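PDB 2QUD: capsid protein from Pseudomonas phage PP7, which forms homodimers that assemble into the T=3 icosahedral capsid, package the RNA genome and repress translation of the viral replicase. Local coordinates for residues V9-G13 with E14-T18; V86-V89 with A90-E94. All coordinates share one frame; numbering follows the deposited sequence.

Both contacts show how a sheet-forming chain changes course through a tight turn, once between two strands and once between strand and helix. From the N terminus, contact 1 comes first: strand 7-12 runs to its end, turns at Gly13-Glu14 and returns as strand 15-24, closing a hairpin at one edge of the antiparallel sheet. The chain then passes through the remaining strands in order before residues 86-94 make contact 2, where strand 76-89, the last strand of this chain's sheet, ends and leads into helix 94-109. The two follow in series, neither nested nor crossed, with nearest atoms about 15 Å apart. Both contacts also touch the second subunit.

Contact 1: residues V9-G13 with E14-T18; sequences VLSVG and EATRT
Leu10 O takes the shortest bond of this two-residue beta hairpin, from Arg17 N at 2.7 Å, with the donor in the carbonyl plane and an N-H...O angle of 160°. The same oxygen also meets the CA of Thr16 at 3.1 Å in a CA-H...O contact. The return bond, Leu10 N to Arg17 O at 2.8 Å, completes a classical antiparallel hydrogen-bonded pair. Nearer the turn the ladder slackens: Val12 N reaches Ala15 O at 2.9 Å from above that carbonyl's plane, and the reverse bond, Ala15 N to Val12 O, is weak at 3.3 Å. Val12 to Ala15 form a type II' turn, in which Gly13 takes the positive phi (73°) that glycine readily adopts.

The face carrying Val9, Ser11, Thr16 and Thr18 is largely exposed. There CG1 of Val9, anti to its backbone N (chi1 -178°), slants across to Thr16 CB at 3.9 Å, while CG2 runs alongside Thr18. On the other face Leu10 and Arg17 pack against Ser106 and Leu103 of the second subunit, whose Ser106 hydroxyl also bonds to Ser11 O. The hairpin thereby lies over helix 94-109 of its dimer partner. Arg17 bends at both middle torsions and leads away from the neighbouring strand, its NE forming a salt bridge with Glu33 OE2.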
# COMPACT_ATOMS: atom_id res chain seq x y z
N VAL A 9 -11.63 -5.30 9.47
CA VAL A 9 -11.62 -6.74 9.20
C VAL A 9 -11.06 -7.01 7.81
O VAL A 9 -11.59 -6.48 6.80
CB VAL A 9 -13.04 -7.30 9.32
CG1 VAL A 9 -13.05 -8.84 9.08
CG2 VAL A 9 -13.67 -6.92 10.66
N LEU A 10 -9.99 -7.80 7.75
CA LEU A 10 -9.34 -8.22 6.51
C LEU A 10 -9.84 -9.62 6.20
O LEU A 10 -9.85 -10.49 7.08
CB LEU A 10 -7.83 -8.23 6.64
CG LEU A 10 -7.20 -6.91 7.16
CD1 LEU A 10 -5.68 -6.94 7.09
CD2 LEU A 10 -7.75 -5.69 6.45
N SER A 11 -10.32 -9.81 4.98
CA SER A 11 -10.77 -11.13 4.50
C SER A 11 -9.72 -11.71 3.55
O SER A 11 -9.28 -11.01 2.65
CB SER A 11 -12.08 -10.99 3.72
OG SER A 11 -13.18 -10.61 4.55
N VAL A 12 -9.35 -12.97 3.74
CA VAL A 12 -8.68 -13.80 2.73
C VAL A 12 -9.51 -15.04 2.40
O VAL A 12 -9.40 -16.07 3.02
CB VAL A 12 -7.34 -14.24 3.26
CG1 VAL A 12 -6.46 -14.63 2.15
CG2 VAL A 12 -6.72 -13.13 4.01
N GLY A 13 -10.39 -14.89 1.45
CA GLY A 13 -11.41 -15.92 1.17
C GLY A 13 -12.48 -15.91 2.26
O GLY A 13 -12.97 -14.83 2.66
N GLU A 14 -12.84 -17.11 2.74
CA GLU A 14 -13.70 -17.21 3.93
C GLU A 14 -13.03 -16.73 5.21
O GLU A 14 -13.75 -16.34 6.14
CB GLU A 14 -14.19 -18.64 4.15
CG GLU A 14 -13.08 -19.65 4.50
CD GLU A 14 -12.68 -19.74 5.98
OE1 GLU A 14 -11.62 -20.34 6.23
OE2 GLU A 14 -13.37 -19.20 6.89
N ALA A 15 -11.68 -16.79 5.28
CA ALA A 15 -10.93 -16.44 6.50
C ALA A 15 -10.93 -14.93 6.77
O ALA A 15 -10.96 -14.16 5.83
CB ALA A 15 -9.51 -16.93 6.43
N THR A 16 -10.91 -14.55 8.04
CA THR A 16 -10.91 -13.13 8.42
C THR A 16 -9.88 -12.91 9.50
O THR A 16 -9.60 -13.81 10.31
CB THR A 16 -12.30 -12.61 8.86
OG1 THR A 16 -12.73 -13.37 10.00
CG2 THR A 16 -13.35 -12.71 7.70
N ARG A 17 -9.28 -11.71 9.47
CA ARG A 17 -8.29 -11.23 10.43
C ARG A 17 -8.82 -9.90 10.92
O ARG A 17 -9.04 -8.98 10.12
CB ARG A 17 -6.93 -11.02 9.73
CG ARG A 17 -6.36 -12.27 9.02
CD ARG A 17 -5.88 -13.30 9.98
NE ARG A 17 -4.68 -12.86 10.70
CZ ARG A 17 -3.43 -12.91 10.24
NH1 ARG A 17 -3.15 -13.39 9.05
NH2 ARG A 17 -2.45 -12.46 11.01
N THR A 18 -9.07 -9.79 12.23
CA THR A 18 -9.67 -8.58 12.79
C THR A 18 -8.59 -7.79 13.52
O THR A 18 -7.94 -8.32 14.39
CB THR A 18 -10.81 -8.92 13.77
OG1 THR A 18 -11.81 -9.67 13.07
CG2 THR A 18 -11.39 -7.66 14.42

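Contact 2: residues V86-V89 with A90-E94; sequences VTIV and ANSTE
The carbonyl plane of Val89 holds one donor within it and another well above it, both from Ser92, at the type I beta turn where strand 76-89, the last of the chain's sheet, gives way to helix 94-109. Ser92 OG donates to Val89 O in that plane at 2.6 Å, whereas Ser92 N, at 3.1 Å from the same oxygen, approaches 59° out of it, away from either lone pair. The N-H bond closes the turn from Val89 to Ser92, and the hydroxyl adds a second grip that fixes the rotation of the serine. The hydroxyl gets there because OG sits between the backbone N and the carbonyl carbon (chi1 63°), folded back over its own main chain. The other flat group, the amide of Asn91, lies beside Val89 with the two side chains pointing the same way. Its OD1 comes implausibly near Val89 CG1, and since Asn91 has two conformers that closeness is doubtful.

Several neighbours hold the turn in the dimer. Ser92 OG is also bonded to Arg97 of the following helix, and Gln80 of the second subunit accepts from Val89 N. Upstream, Val86 and Thr87 pair with a strand of that subunit, carrying the sheet across the interface; Thr87 is itself an RNA-binding residue. Past the turn, Thr93 stands at the N-cap of the helix, with OG1 bonded to a backbone N of its first turn.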
# COMPACT_ATOMS: atom_id res chain seq x y z
N VAL A 86 -0.07 8.25 0.70
CA VAL A 86 -1.05 8.69 -0.31
C VAL A 86 -1.18 10.21 -0.20
O VAL A 86 -1.45 10.76 0.88
CB VAL A 86 -2.45 8.00 -0.14
CG1 VAL A 86 -3.32 8.22 -1.38
CG2 VAL A 86 -2.34 6.48 0.21
N THR A 87 -1.02 10.88 -1.34
CA THR A 87 -1.13 12.32 -1.45
C THR A 87 -2.45 12.60 -2.18
O THR A 87 -2.60 12.22 -3.35
CB THR A 87 0.03 12.95 -2.22
OG1 THR A 87 1.25 12.75 -1.50
CG2 THR A 87 -0.18 14.44 -2.40
N ILE A 88 -3.35 13.25 -1.44
CA ILE A 88 -4.69 13.58 -1.91
C ILE A 88 -4.81 15.10 -1.94
O ILE A 88 -4.60 15.78 -0.94
CB ILE A 88 -5.78 12.93 -1.04
CG1 ILE A 88 -5.72 11.39 -1.16
CG2 ILE A 88 -7.17 13.43 -1.43
CD1 ILE A 88 -6.07 10.84 -2.53
N VAL A 89 -5.11 15.64 -3.11
CA VAL A 89 -5.10 17.08 -3.27
C VAL A 89 -6.45 17.66 -2.88
O VAL A 89 -7.51 17.12 -3.19
CB VAL A 89 -4.66 17.45 -4.72
CG1 VAL A 89 -4.78 18.94 -4.95
CG2 VAL A 89 -3.20 16.96 -4.97
N ALA A 90 -6.42 18.79 -2.16
CA ALA A 90 -7.65 19.31 -1.55
C ALA A 90 -8.68 19.82 -2.56
O ALA A 90 -9.87 19.76 -2.29
CB ALA A 90 -7.31 20.40 -0.52
N ASN A 91 -8.22 20.30 -3.72
CA ASN A 91 -9.12 20.74 -4.80
C ASN A 91 -9.42 19.64 -5.82
O ASN A 91 -9.93 19.90 -6.90
CB ASN A 91 -8.58 22.02 -5.47
CG ASN A 91 -7.41 21.77 -6.42
OD1 ASN A 91 -6.61 20.86 -6.22
ND2 ASN A 91 -7.30 22.61 -7.44
N SER A 92 -9.12 18.39 -5.48
CA SER A 92 -9.36 17.27 -6.41
C SER A 92 -10.82 16.91 -6.58
O SER A 92 -11.65 17.22 -5.73
CB SER A 92 -8.58 16.04 -5.95
OG SER A 92 -9.02 15.58 -4.69
N THR A 93 -11.12 16.23 -7.68
CA THR A 93 -12.43 15.64 -7.84
C THR A 93 -12.55 14.31 -7.11
O THR A 93 -11.57 13.57 -6.99
CB THR A 93 -12.75 15.38 -9.33
OG1 THR A 93 -11.83 14.41 -9.85
CG2 THR A 93 -12.65 16.69 -10.18
N GLU A 94 -13.76 13.98 -6.69
CA GLU A 94 -14.04 12.67 -6.12
C GLU A 94 -13.64 11.55 -7.09
O GLU A 94 -12.97 10.61 -6.69
CB GLU A 94 -15.50 12.53 -5.67
CG GLU A 94 -15.83 11.14 -5.13
CD GLU A 94 -17.18 11.03 -4.48
OE1 GLU A 94 -17.71 9.90 -4.43
OE2 GLU A 94 -17.72 12.05 -4.02